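Local coordinates for protein superoxide dismutase [Fe] (Aquifex pyrophilus, PDB 1COJ) that destroys superoxide radicals by converting them to hydrogen peroxide and oxygen at one iron ion per subunit of a homotetramer, at residues L11-L16 / F85-P90; F125-I130 / V142-H148; L159-D163 / Y180-F185. All blocks are in the same frame, centred on the assembly; numbering follows the deposited sequence.

Interaction 1 (L11-L16 / F85-P90)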
loop_
_atom_site.group_PDB
_atom_site.type_symbol
_atom_site.label_atom_id
_atom_site.label_comp_id
_atom_site.label_asym_id
_atom_site.label_seq_id
_atom_site.Cartn_x
_atom_site.Cartn_y
_atom_site.Cartn_z
ATOM N N LEU A 11 -1.013 -27.820 -14.785
ATOM C CA LEU A 11 -1.905 -26.673 -14.948
ATOM C C LEU A 11 -1.513 -25.752 -16.103
ATOM O O LEU A 11 -2.270 -24.849 -16.457
ATOM C CB LEU A 11 -1.922 -25.859 -13.649
ATOM C CG LEU A 11 -3.139 -25.883 -12.721
ATOM C CD1 LEU A 11 -3.800 -27.239 -12.686
ATOM C CD2 LEU A 11 -2.708 -25.443 -11.331
ATOM N N LYS A 12 -0.326 -25.956 -16.670
ATOM C CA LYS A 12 0.167 -25.113 -17.760
ATOM C C LYS A 12 -0.672 -25.197 -19.040
ATOM O O LYS A 12 -0.763 -26.256 -19.667
ATOM C CB LYS A 12 1.619 -25.467 -18.074
ATOM C CG LYS A 12 2.316 -24.484 -18.989
ATOM C CD LYS A 12 3.749 -24.918 -19.201
ATOM C CE LYS A 12 4.495 -23.969 -20.111
ATOM N NZ LYS A 12 5.868 -24.477 -20.351
ATOM N N PRO A 13 -1.282 -24.071 -19.452
ATOM C CA PRO A 13 -2.117 -23.994 -20.655
ATOM C C PRO A 13 -1.234 -23.981 -21.898
ATOM O O PRO A 13 -0.074 -23.560 -21.844
ATOM C CB PRO A 13 -2.830 -22.643 -20.502
ATOM C CG PRO A 13 -2.639 -22.269 -19.061
ATOM C CD PRO A 13 -1.269 -22.775 -18.757
ATOM N N GLN A 14 -1.792 -24.414 -23.021
ATOM C CA GLN A 14 -1.051 -24.437 -24.271
ATOM C C GLN A 14 -2.012 -24.295 -25.443
ATOM O O GLN A 14 -3.141 -24.778 -25.399
ATOM C CB GLN A 14 -0.267 -25.744 -24.400
ATOM C CG GLN A 14 1.192 -25.563 -24.807
ATOM C CD GLN A 14 1.993 -24.776 -23.780
ATOM O OE1 GLN A 14 2.067 -23.550 -23.838
ATOM N NE2 GLN A 14 2.578 -25.480 -22.827
ATOM N N ASN A 15 -1.564 -23.580 -26.467
ATOM C CA ASN A 15 -2.317 -23.343 -27.689
ATOM C C ASN A 15 -3.634 -22.614 -27.445
ATOM O O ASN A 15 -4.643 -22.909 -28.087
ATOM C CB ASN A 15 -2.555 -24.657 -28.446
ATOM C CG ASN A 15 -1.265 -25.365 -28.810
ATOM O OD1 ASN A 15 -0.255 -24.731 -29.090
ATOM N ND2 ASN A 15 -1.292 -26.686 -28.793
ATOM N N LEU A 16 -3.622 -21.656 -26.524
ATOM C CA LEU A 16 -4.823 -20.879 -26.230
ATOM C C LEU A 16 -5.164 -19.979 -27.413
ATOM O O LEU A 16 -4.303 -19.619 -28.210
ATOM C CB LEU A 16 -4.635 -20.031 -24.967
ATOM C CG LEU A 16 -4.325 -20.767 -23.659
ATOM C CD1 LEU A 16 -4.119 -19.763 -22.537
ATOM C CD2 LEU A 16 -5.459 -21.713 -23.325
ATOM N N PHE A 85 -4.436 -20.185 -14.368
ATOM C CA PHE A 85 -4.040 -21.163 -15.378
ATOM C C PHE A 85 -5.002 -22.345 -15.432
ATOM O O PHE A 85 -5.379 -22.804 -16.513
ATOM C CB PHE A 85 -2.624 -21.673 -15.100
ATOM C CG PHE A 85 -1.552 -20.636 -15.285
ATOM C CD1 PHE A 85 -1.461 -19.915 -16.471
ATOM C CD2 PHE A 85 -0.623 -20.390 -14.276
ATOM C CE1 PHE A 85 -0.462 -18.969 -16.654
ATOM C CE2 PHE A 85 0.382 -19.443 -14.450
ATOM C CZ PHE A 85 0.463 -18.732 -15.641
ATOM N N GLY A 86 -5.427 -22.803 -14.258
ATOM C CA GLY A 86 -6.331 -23.934 -14.163
ATOM C C GLY A 86 -7.687 -23.791 -14.824
ATOM O O GLY A 86 -8.353 -24.790 -15.098
ATOM N N MET A 87 -8.101 -22.563 -15.105
ATOM C CA MET A 87 -9.395 -22.360 -15.731
ATOM C C MET A 87 -9.313 -21.969 -17.204
ATOM O O MET A 87 -10.300 -21.504 -17.773
ATOM C CB MET A 87 -10.217 -21.327 -14.954
ATOM C CG MET A 87 -9.657 -19.912 -14.982
ATOM S SD MET A 87 -10.728 -18.742 -14.140
ATOM C CE MET A 87 -12.001 -18.527 -15.356
ATOM N N LEU A 88 -8.150 -22.163 -17.820
ATOM C CA LEU A 88 -7.967 -21.829 -19.232
ATOM C C LEU A 88 -7.768 -23.074 -20.100
ATOM O O LEU A 88 -6.942 -23.935 -19.786
ATOM C CB LEU A 88 -6.778 -20.876 -19.412
ATOM C CG LEU A 88 -6.933 -19.467 -18.830
ATOM C CD1 LEU A 88 -5.591 -18.763 -18.812
ATOM C CD2 LEU A 88 -7.953 -18.667 -19.628
ATOM N N THR A 89 -8.566 -23.185 -21.162
ATOM C CA THR A 89 -8.479 -24.298 -22.114
ATOM C C THR A 89 -8.597 -23.689 -23.499
ATOM O O THR A 89 -9.376 -22.755 -23.691
ATOM C CB THR A 89 -9.630 -25.334 -21.939
ATOM O OG1 THR A 89 -9.947 -25.465 -20.554
ATOM C CG2 THR A 89 -9.226 -26.673 -22.418
ATOM N N PRO A 90 -7.835 -24.206 -24.482
ATOM C CA PRO A 90 -7.887 -23.672 -25.847
ATOM C C PRO A 90 -9.298 -23.601 -26.430
ATOM O O PRO A 90 -9.980 -24.613 -26.566
ATOM C CB PRO A 90 -6.974 -24.627 -26.631
ATOM C CG PRO A 90 -6.925 -25.872 -25.779
ATOM C CD PRO A 90 -6.850 -25.298 -24.396
#
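Pro-13 lies against Phe-85, the two side chains crossing at about a right angle, and this pair is the tight part of the contact. Phe-85 sets CG anti to its own carbonyl carbon (chi1 -68°), a turn that brings ring atom CD1 to the proline edge made by CG and CD, 3.7 Å from Pro-13 CD. Phe-85 CB separately meets the backbone of the loop, 3.5 Å from Leu-11 O. Next along, Leu-16 crosses Leu-88 at about a right angle, methyl to methyl, with CD1 of Leu-16 4.1 Å from CD1 of Leu-88. The other methyl of Leu-16, CD2, rests on the backbone where Thr-89 joins Pro-90, 3.6 Å from Pro-90 N. The solvent side is the exposed Pro-90, which meets mainly backbone, its CB 3.2 Å from Asn-15 O and its CD 3.9 Å from Gln-14 O. Looser is the far end, where Leu-11 CG lies 4.0 Å from Gly-86 CA, a partly exposed meeting beside Lys-212 of a second subunit. The contact fastens the loop before helix 21-47 to the end of helix 63-86. Phe-85 also meets Phe-28 and the iron ligand His-27 edge-to-face, while Leu-88 continues onto Phe-184 of helix 177-186.

Interaction 2 (F125-I130 / V142-H148)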
loop_
_atom_site.group_PDB
_atom_site.type_symbol
_atom_site.label_atom_id
_atom_site.label_comp_id
_atom_site.label_asym_id
_atom_site.label_seq_id
_atom_site.Cartn_x
_atom_site.Cartn_y
_atom_site.Cartn_z
ATOM N N PHE A 125 -8.152 -2.176 -12.209
ATOM C CA PHE A 125 -7.166 -2.655 -11.249
ATOM C C PHE A 125 -5.798 -3.057 -11.759
ATOM O O PHE A 125 -5.645 -3.599 -12.849
ATOM C CB PHE A 125 -7.782 -3.698 -10.324
ATOM C CG PHE A 125 -8.746 -3.096 -9.358
ATOM C CD1 PHE A 125 -8.315 -2.648 -8.109
ATOM C CD2 PHE A 125 -10.064 -2.868 -9.736
ATOM C CE1 PHE A 125 -9.185 -1.975 -7.260
ATOM C CE2 PHE A 125 -10.940 -2.200 -8.901
ATOM C CZ PHE A 125 -10.502 -1.750 -7.659
ATOM N N ARG A 126 -4.800 -2.769 -10.934
ATOM C CA ARG A 126 -3.404 -2.997 -11.263
ATOM C C ARG A 126 -2.852 -4.397 -11.037
ATOM O O ARG A 126 -1.721 -4.678 -11.440
ATOM C CB ARG A 126 -2.555 -1.966 -10.520
ATOM C CG ARG A 126 -3.043 -0.539 -10.756
ATOM C CD ARG A 126 -2.457 0.472 -9.779
ATOM N NE ARG A 126 -3.079 1.783 -9.974
ATOM C CZ ARG A 126 -2.925 2.829 -9.165
ATOM N NH1 ARG A 126 -2.165 2.744 -8.083
ATOM N NH2 ARG A 126 -3.550 3.965 -9.437
ATOM N N GLY A 127 -3.641 -5.266 -10.411
ATOM C CA GLY A 127 -3.178 -6.615 -10.143
ATOM C C GLY A 127 -4.057 -7.758 -10.615
ATOM O O GLY A 127 -3.600 -8.621 -11.374
ATOM N N TRP A 128 -5.298 -7.799 -10.135
ATOM C CA TRP A 128 -6.240 -8.866 -10.487
ATOM C C TRP A 128 -7.683 -8.375 -10.438
ATOM O O TRP A 128 -7.983 -7.361 -9.810
ATOM C CB TRP A 128 -6.141 -10.031 -9.481
ATOM C CG TRP A 128 -4.786 -10.660 -9.329
ATOM C CD1 TRP A 128 -3.750 -10.194 -8.577
ATOM C CD2 TRP A 128 -4.322 -11.872 -9.939
ATOM N NE1 TRP A 128 -2.673 -11.031 -8.686
ATOM C CE2 TRP A 128 -2.998 -12.076 -9.517
ATOM C CE3 TRP A 128 -4.907 -12.806 -10.805
ATOM C CZ2 TRP A 128 -2.233 -13.181 -9.920
ATOM C CZ3 TRP A 128 -4.150 -13.911 -11.212
ATOM C CH2 TRP A 128 -2.830 -14.085 -10.768
ATOM N N ALA A 129 -8.570 -9.120 -11.083
ATOM C CA ALA A 129 -10.001 -8.841 -11.075
ATOM C C ALA A 129 -10.596 -10.207 -10.747
ATOM O O ALA A 129 -10.326 -11.193 -11.443
ATOM C CB ALA A 129 -10.475 -8.356 -12.433
ATOM N N ILE A 130 -11.351 -10.283 -9.656
ATOM C CA ILE A 130 -11.933 -11.546 -9.220
ATOM C C ILE A 130 -13.448 -11.541 -9.043
ATOM O O ILE A 130 -14.018 -10.569 -8.545
ATOM C CB ILE A 130 -11.312 -11.981 -7.863
ATOM C CG1 ILE A 130 -9.797 -12.144 -7.998
ATOM C CG2 ILE A 130 -11.926 -13.292 -7.383
ATOM C CD1 ILE A 130 -9.082 -12.461 -6.696
ATOM N N VAL A 142 -17.540 -8.653 -7.224
ATOM C CA VAL A 142 -16.362 -8.462 -8.046
ATOM C C VAL A 142 -15.362 -7.770 -7.130
ATOM O O VAL A 142 -15.654 -6.720 -6.561
ATOM C CB VAL A 142 -16.662 -7.586 -9.271
ATOM C CG1 VAL A 142 -15.382 -7.309 -10.030
ATOM C CG2 VAL A 142 -17.666 -8.279 -10.173
ATOM N N ASN A 143 -14.204 -8.391 -6.950
ATOM C CA ASN A 143 -13.150 -7.876 -6.084
ATOM C C ASN A 143 -11.904 -7.561 -6.919
ATOM O O ASN A 143 -11.328 -8.447 -7.550
ATOM C CB ASN A 143 -12.833 -8.941 -5.020
ATOM C CG ASN A 143 -11.749 -8.518 -4.023
ATOM O OD1 ASN A 143 -11.171 -9.373 -3.350
ATOM N ND2 ASN A 143 -11.504 -7.215 -3.882
ATOM N N GLY A 144 -11.524 -6.292 -6.971
ATOM C CA GLY A 144 -10.339 -5.912 -7.718
ATOM C C GLY A 144 -9.158 -5.790 -6.770
ATOM O O GLY A 144 -9.311 -5.300 -5.647
ATOM N N LEU A 145 -7.985 -6.231 -7.207
ATOM C CA LEU A 145 -6.784 -6.166 -6.383
ATOM C C LEU A 145 -5.709 -5.367 -7.110
ATOM O O LEU A 145 -5.597 -5.440 -8.339
ATOM C CB LEU A 145 -6.228 -7.571 -6.113
ATOM C CG LEU A 145 -7.131 -8.750 -5.748
ATOM C CD1 LEU A 145 -6.257 -9.939 -5.392
ATOM C CD2 LEU A 145 -8.034 -8.418 -4.596
ATOM N N ASP A 146 -4.917 -4.602 -6.362
ATOM C CA ASP A 146 -3.834 -3.837 -6.972
ATOM C C ASP A 146 -2.518 -4.611 -6.977
ATOM O O ASP A 146 -1.539 -4.191 -7.598
ATOM C CB ASP A 146 -3.660 -2.478 -6.294
ATOM C CG ASP A 146 -4.382 -1.365 -7.029
ATOM O OD1 ASP A 146 -4.281 -0.208 -6.590
ATOM O OD2 ASP A 146 -5.043 -1.642 -8.054
ATOM N N ALA A 147 -2.514 -5.750 -6.288
ATOM C CA ALA A 147 -1.351 -6.633 -6.190
ATOM C C ALA A 147 -1.865 -7.963 -5.640
ATOM O O ALA A 147 -3.031 -8.068 -5.277
ATOM C CB ALA A 147 -0.291 -6.036 -5.259
ATOM N N HIS A 148 -1.006 -8.975 -5.561
ATOM C CA HIS A 148 -1.428 -10.282 -5.053
ATOM C C HIS A 148 -2.039 -10.197 -3.656
ATOM O O HIS A 148 -2.972 -10.933 -3.341
ATOM C CB HIS A 148 -0.246 -11.260 -4.987
ATOM C CG HIS A 148 0.515 -11.397 -6.268
ATOM N ND1 HIS A 148 -0.094 -11.536 -7.494
ATOM C CD2 HIS A 148 1.852 -11.441 -6.509
ATOM C CE1 HIS A 148 0.825 -11.653 -8.437
ATOM N NE2 HIS A 148 2.015 -11.598 -7.862
#
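Trp-128 and His-148 both set CG anti to their carbonyl carbons (chi1 -57° and -53°), and these turns bring the indole and imidazole together rim to rim. Trp-128 NE1 donates to His-148 ND1 at 2.9 Å, each partner lying close to the plane of the other's ring although the planes are 52° apart. This bond makes ND1 the acceptor, while NE2 is hydrogen-bonded to Tyr-35. Phe-125 lays its ring across the backbone of Gly-144, whose CA sits over the centre of one face in a CH-pi contact, 3.6 Å from the centroid; a side chain there would clash with the ring. Asp-146 OD2 takes a nearly straight bond from Arg-126 N at 3.1 Å, on the anti side and tilted from the carboxylate plane. The charges of Arg-126 and Asp-146 are only distantly paired, NH1 to OD1 3.9 Å with the oxygen well out of the guanidinium plane. Their stronger partners are Gln-59 and Arg-65 of a second subunit, respectively. Leu-145 CD1 touches both Trp-128 CD1 (4.1 Å) and Ile-130 CD1 (4.0 Å). Leu-145 O accepts from Trp-128 N at 3.0 Å and, weakly, from Gly-127 N, so two consecutive residues face one: a classic beta bulge at the mouth of an antiparallel hairpin, in the C-terminal domain of iron/manganese superoxide dismutases, with Trp-128 beside the iron.

Interaction 3 (L159-D163 / Y180-F185). With FE (Fe (III) ion), chain B.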
loop_
_atom_site.group_PDB
_atom_site.type_symbol
_atom_site.label_atom_id
_atom_site.label_comp_id
_atom_site.label_asym_id
_atom_site.label_seq_id
_atom_site.Cartn_x
_atom_site.Cartn_y
_atom_site.Cartn_z
ATOM N N LEU A 159 -14.081 -17.594 -8.053
ATOM C CA LEU A 159 -14.685 -18.401 -9.105
ATOM C C LEU A 159 -13.950 -18.092 -10.398
ATOM O O LEU A 159 -13.485 -19.000 -11.082
ATOM C CB LEU A 159 -16.176 -18.090 -9.258
ATOM C CG LEU A 159 -17.066 -18.273 -8.023
ATOM C CD1 LEU A 159 -18.510 -17.995 -8.392
ATOM C CD2 LEU A 159 -16.923 -19.677 -7.448
ATOM N N ILE A 160 -13.858 -16.808 -10.738
ATOM C CA ILE A 160 -13.155 -16.377 -11.948
ATOM C C ILE A 160 -12.052 -15.409 -11.525
ATOM O O ILE A 160 -12.312 -14.441 -10.801
ATOM C CB ILE A 160 -14.100 -15.670 -12.956
ATOM C CG1 ILE A 160 -15.164 -16.648 -13.464
ATOM C CG2 ILE A 160 -13.291 -15.084 -14.120
ATOM C CD1 ILE A 160 -16.159 -16.029 -14.445
ATOM N N VAL A 161 -10.827 -15.675 -11.975
ATOM C CA VAL A 161 -9.674 -14.849 -11.627
ATOM C C VAL A 161 -8.937 -14.364 -12.878
ATOM O O VAL A 161 -8.478 -15.171 -13.688
ATOM C CB VAL A 161 -8.687 -15.644 -10.731
ATOM C CG1 VAL A 161 -7.491 -14.799 -10.378
ATOM C CG2 VAL A 161 -9.385 -16.110 -9.464
ATOM N N ILE A 162 -8.834 -13.049 -13.036
ATOM C CA ILE A 162 -8.149 -12.466 -14.185
ATOM C C ILE A 162 -6.895 -11.730 -13.728
ATOM O O ILE A 162 -6.960 -10.828 -12.890
ATOM C CB ILE A 162 -9.041 -11.455 -14.953
ATOM C CG1 ILE A 162 -10.407 -12.067 -15.266
ATOM C CG2 ILE A 162 -8.350 -11.030 -16.253
ATOM C CD1 ILE A 162 -11.352 -11.123 -16.005
ATOM N N ASP A 163 -5.755 -12.137 -14.271
ATOM C CA ASP A 163 -4.474 -11.522 -13.957
ATOM C C ASP A 163 -4.330 -10.251 -14.795
ATOM O O ASP A 163 -4.405 -10.315 -16.023
ATOM C CB ASP A 163 -3.334 -12.487 -14.306
ATOM C CG ASP A 163 -1.989 -12.032 -13.769
ATOM O OD1 ASP A 163 -1.909 -10.940 -13.170
ATOM O OD2 ASP A 163 -1.009 -12.787 -13.911
ATOM N N TYR A 180 -6.687 -8.394 -24.543
ATOM C CA TYR A 180 -6.250 -9.508 -23.708
ATOM C C TYR A 180 -7.428 -10.019 -22.881
ATOM O O TYR A 180 -7.622 -11.230 -22.742
ATOM C CB TYR A 180 -5.092 -9.072 -22.802
ATOM C CG TYR A 180 -4.945 -9.882 -21.533
ATOM C CD1 TYR A 180 -4.563 -11.226 -21.571
ATOM C CD2 TYR A 180 -5.195 -9.303 -20.286
ATOM C CE1 TYR A 180 -4.433 -11.975 -20.391
ATOM C CE2 TYR A 180 -5.070 -10.039 -19.103
ATOM C CZ TYR A 180 -4.690 -11.371 -19.161
ATOM O OH TYR A 180 -4.571 -12.093 -17.994
ATOM N N ILE A 181 -8.222 -9.094 -22.345
ATOM C CA ILE A 181 -9.382 -9.465 -21.541
ATOM C C ILE A 181 -10.372 -10.257 -22.397
ATOM O O ILE A 181 -10.925 -11.262 -21.949
ATOM C CB ILE A 181 -10.068 -8.222 -20.932
ATOM C CG1 ILE A 181 -9.076 -7.464 -20.042
ATOM C CG2 ILE A 181 -11.282 -8.641 -20.114
ATOM C CD1 ILE A 181 -9.553 -6.088 -19.606
ATOM N N ASP A 182 -10.570 -9.825 -23.642
ATOM C CA ASP A 182 -11.473 -10.528 -24.549
ATOM C C ASP A 182 -10.948 -11.939 -24.803
ATOM O O ASP A 182 -11.714 -12.904 -24.779
ATOM C CB ASP A 182 -11.607 -9.783 -25.883
ATOM C CG ASP A 182 -12.354 -8.467 -25.751
ATOM O OD1 ASP A 182 -13.217 -8.353 -24.857
ATOM O OD2 ASP A 182 -12.084 -7.544 -26.551
ATOM N N ALA A 183 -9.642 -12.056 -25.025
ATOM C CA ALA A 183 -9.018 -13.350 -25.276
ATOM C C ALA A 183 -9.196 -14.273 -24.072
ATOM O O ALA A 183 -9.476 -15.457 -24.234
ATOM C CB ALA A 183 -7.541 -13.176 -25.610
ATOM N N PHE A 184 -9.080 -13.718 -22.866
ATOM C CA PHE A 184 -9.251 -14.504 -21.646
ATOM C C PHE A 184 -10.644 -15.143 -21.629
ATOM O O PHE A 184 -10.791 -16.339 -21.356
ATOM C CB PHE A 184 -9.056 -13.631 -20.395
ATOM C CG PHE A 184 -9.338 -14.357 -19.107
ATOM C CD1 PHE A 184 -8.331 -15.061 -18.456
ATOM C CD2 PHE A 184 -10.619 -14.358 -18.558
ATOM C CE1 PHE A 184 -8.599 -15.761 -17.279
ATOM C CE2 PHE A 184 -10.894 -15.054 -17.385
ATOM C CZ PHE A 184 -9.880 -15.755 -16.745
ATOM N N PHE A 185 -11.664 -14.344 -21.924
ATOM C CA PHE A 185 -13.032 -14.846 -21.949
ATOM C C PHE A 185 -13.270 -15.940 -22.993
ATOM O O PHE A 185 -14.129 -16.801 -22.801
ATOM C CB PHE A 185 -14.019 -13.696 -22.135
ATOM C CG PHE A 185 -14.335 -12.966 -20.858
ATOM C CD1 PHE A 185 -15.323 -13.444 -20.001
ATOM C CD2 PHE A 185 -13.632 -11.823 -20.498
ATOM C CE1 PHE A 185 -15.607 -12.793 -18.801
ATOM C CE2 PHE A 185 -13.906 -11.164 -19.297
ATOM C CZ PHE A 185 -14.893 -11.651 -18.449
HETATM FE FE FE B . 0.794 -13.110 -13.237
HETATM O O HOH W 1 0.405 -11.854 -11.729
#
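Ile-162 and Phe-184 form the apolar centre, where strand 160-163 packs on helix 180-185 with the axes 10.1 Å apart. Phe-184 points its ring at the strand with CG anti to the backbone N (chi1 175°), and Ile-162 CG1 lies over one face, offset toward the rim and 3.7 Å from Phe-184 CE2. Ile-160 CG2 comes to the edge of the same ring, 4.1 Å from Phe-184 CE2. At the end of the Ile-162 side chain, CD1 reaches Phe-185 CE2 at 4.2 Å. Val-161 O is buried 3.4 Å from Phe-184 CZ and has no hydrogen-bond partner in the model, a polar atom left within apolar surroundings. At the polar edge, Tyr-180 OH donates to Asp-163 O at 2.7 Å, in the carbonyl plane and on a lone pair; the hydroxyl is also hydrogen-bonded to Tyr-84. A phenylalanine in place of Tyr-180 would probably leave Asp-163 O and the hydroxyl of Tyr-84 without this partner and hold the ligand-bearing backbone less firmly. Asp-163 OD2 binds the iron at 1.9 Å, while OD1 accepts from the Tyr-165 backbone N and takes a weak bond, 2.9 Å long, from the iron-bound water. With His-27, His-81 and His-167, Asp-163 and that water complete the five-coordinate iron site of this superoxide dismutase family.

In the fold
Interactions 2 and 3 share one antiparallel sheet, their centres 12 Å apart: strand 128-134 lies between strands 139-145 and 157-163, and Ala-129 O is 2.9 Å from Ile-162 N, a probable hydrogen bond. Trp-128 CE3 also packs 3.3 Å from Val-161 CG1. Interaction 1, in the alpha-hairpin domain, is 12 Å centre to centre from interaction 3 and meets it directly, Met-87 CE lying 3.8 Å from Phe-184 CZ. Between interactions 1 and 2 the nearest atoms are about 7 Å apart. Interaction 3 supplies an iron ligand, Asp-163, while the side chains of Trp-128 and Phe-85 come within about 4 and 6 Å of the iron.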